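Local coordinates for protein serine protease inhibitor 4, isoform B (Drosophila melanogaster, PDB 4P0F) that probably inhibits serine and cysteine endopeptidases as a member of the serpin family, here in its cleaved form, at residues A168-G173 / E330-T335. Residues are numbered along the deposited sequence; the frame is centred on the assembly and turned at random.
Sequences AIHFKG and EAAAAT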
loop_
_atom_site.group_PDB
_atom_site.type_symbol
_atom_site.label_atom_id
_atom_site.label_comp_id
_atom_site.label_asym_id
_atom_site.label_seq_id
_atom_site.Cartn_x
_atom_site.Cartn_y
_atom_site.Cartn_z
ATOM N N ALA A 168 4.002 0.316 -8.958
ATOM C CA ALA A 168 3.581 1.677 -8.634
ATOM C C ALA A 168 2.069 1.761 -8.739
ATOM O O ALA A 168 1.463 1.072 -9.555
ATOM C CB ALA A 168 4.244 2.684 -9.555
ATOM N N ILE A 169 1.464 2.583 -7.890
ATOM C CA ILE A 169 0.017 2.770 -7.903
ATOM C C ILE A 169 -0.307 4.246 -7.696
ATOM O O ILE A 169 0.337 4.934 -6.906
ATOM C CB ILE A 169 -0.664 1.880 -6.822
ATOM C CG1 ILE A 169 -2.179 2.106 -6.778
ATOM C CG2 ILE A 169 -0.036 2.110 -5.452
ATOM C CD1 ILE A 169 -2.927 1.005 -6.012
ATOM N N HIS A 170 -1.280 4.733 -8.459
ATOM C CA HIS A 170 -1.716 6.121 -8.356
ATOM C C HIS A 170 -3.223 6.198 -8.355
ATOM O O HIS A 170 -3.887 5.582 -9.183
ATOM C CB HIS A 170 -1.163 6.956 -9.500
ATOM C CG HIS A 170 -1.596 8.391 -9.452
ATOM N ND1 HIS A 170 -2.611 8.885 -10.239
ATOM C CD2 HIS A 170 -1.170 9.422 -8.686
ATOM C CE1 HIS A 170 -2.788 10.170 -9.968
ATOM N NE2 HIS A 170 -1.925 10.520 -9.034
ATOM N N PHE A 171 -3.743 6.984 -7.421
ATOM C CA PHE A 171 -5.175 7.202 -7.273
ATOM C C PHE A 171 -5.472 8.687 -7.220
ATOM O O PHE A 171 -4.821 9.429 -6.488
ATOM C CB PHE A 171 -5.684 6.520 -6.014
ATOM C CG PHE A 171 -7.088 6.897 -5.647
ATOM C CD1 PHE A 171 -8.161 6.416 -6.370
ATOM C CD2 PHE A 171 -7.326 7.734 -4.575
ATOM C CE1 PHE A 171 -9.461 6.768 -6.027
ATOM C CE2 PHE A 171 -8.625 8.086 -4.223
ATOM C CZ PHE A 171 -9.687 7.600 -4.951
ATOM N N LYS A 172 -6.457 9.109 -8.000
ATOM C CA LYS A 172 -6.999 10.456 -7.880
ATOM C C LYS A 172 -8.502 10.381 -8.071
ATOM O O LYS A 172 -8.984 10.047 -9.150
ATOM C CB LYS A 172 -6.369 11.410 -8.889
ATOM C CG LYS A 172 -7.005 12.807 -8.871
ATOM C CD LYS A 172 -6.010 13.880 -8.486
ATOM C CE LYS A 172 -6.598 15.270 -8.674
ATOM N NZ LYS A 172 -5.593 16.335 -8.414
ATOM N N GLY A 173 -9.238 10.684 -7.010
ATOM C CA GLY A 173 -10.679 10.585 -7.037
ATOM C C GLY A 173 -11.316 11.875 -6.568
ATOM O O GLY A 173 -10.729 12.606 -5.774
ATOM N N GLU A 330 -5.954 12.322 -3.416
ATOM C CA GLU A 330 -4.921 11.819 -4.308
ATOM C C GLU A 330 -3.945 11.023 -3.475
ATOM O O GLU A 330 -3.526 11.463 -2.406
ATOM C CB GLU A 330 -4.205 12.946 -5.061
ATOM C CG GLU A 330 -3.193 12.404 -6.059
ATOM C CD GLU A 330 -2.630 13.443 -7.021
ATOM O OE1 GLU A 330 -2.827 14.656 -6.793
ATOM O OE2 GLU A 330 -1.984 13.028 -8.017
ATOM N N ALA A 331 -3.608 9.832 -3.958
ATOM C CA ALA A 331 -2.701 8.951 -3.245
ATOM C C ALA A 331 -1.817 8.232 -4.235
ATOM O O ALA A 331 -2.206 8.012 -5.376
ATOM C CB ALA A 331 -3.464 7.949 -2.403
ATOM N N ALA A 332 -0.618 7.880 -3.787
ATOM C CA ALA A 332 0.306 7.146 -4.622
ATOM C C ALA A 332 1.226 6.326 -3.746
ATOM O O ALA A 332 1.459 6.661 -2.589
ATOM C CB ALA A 332 1.115 8.088 -5.500
ATOM N N ALA A 333 1.756 5.252 -4.312
ATOM C CA ALA A 333 2.739 4.458 -3.611
ATOM C C ALA A 333 3.566 3.690 -4.622
ATOM O O ALA A 333 3.153 3.509 -5.764
ATOM C CB ALA A 333 2.072 3.499 -2.637
ATOM N N ALA A 334 4.727 3.228 -4.184
ATOM C CA ALA A 334 5.508 2.298 -4.982
ATOM C C ALA A 334 6.299 1.393 -4.068
ATOM O O ALA A 334 6.645 1.774 -2.949
ATOM C CB ALA A 334 6.437 3.044 -5.954
ATOM N N THR A 335 6.544 0.177 -4.554
ATOM C CA THR A 335 7.351 -0.806 -3.854
ATOM C C THR A 335 8.446 -1.303 -4.798
ATOM O O THR A 335 8.158 -1.685 -5.928
ATOM C CB THR A 335 6.514 -2.005 -3.374
ATOM O OG1 THR A 335 5.361 -1.554 -2.650
ATOM C CG2 THR A 335 7.343 -2.912 -2.476
HETATM O O HOH W 1 -4.337 16.400 -5.795
#
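Ala168 faces Ala334 in a non-hydrogen-bonded antiparallel pair, their CB methyls 4.2 Å apart. At Ile169 the backbone bonds reciprocally with Ala333, Ile169 N to Ala333 O at 2.9 Å and Ala333 N back to Ile169 O. CG2 of Ile169 lies against the Ala333 methyl, while CG1, anti to the backbone N (chi1 178°), carries the end of the side chain away from the neighbouring strand; the side chain also touches Leu372 and Phe373 of strand 370-377. His170 turns to the other surface of the sheet and passes the Ala332 methyl with its CD2 edge. Its NE2 donates a nearly straight hydrogen bond to Glu330 OE2 (2.7 Å, 170° at the hydrogen), in the imidazole plane and on the anti lone pair of the oxygen, with the carboxylate turned 79° from the ring. Asn145 ND2 also bonds this oxygen, so two donors grip it. Phe171 repeats the reciprocal backbone pair with Ala331, and its ring packs edge-to-face with Tyr225. Lys172, bent at chi2, lays CD beside the carboxylate at 3.7 Å from Glu330 OE1; its NZ forms only a long salt bridge to that oxygen (3.6 Å), reinforced by a water that links the two. The carboxylate of Glu330 is thus shared between histidine and lysine, and an alanine here would probably leave His170 NE2 without its acceptor and Lys172 without its counter-charge. Strand 328-341, flanked by strands 161-174 and 311-324, corresponds to the reactive-centre loop inserted into the central sheet A, as expected of a cleaved serpin; its small alanines match the hinge sequence of inhibitory serpins.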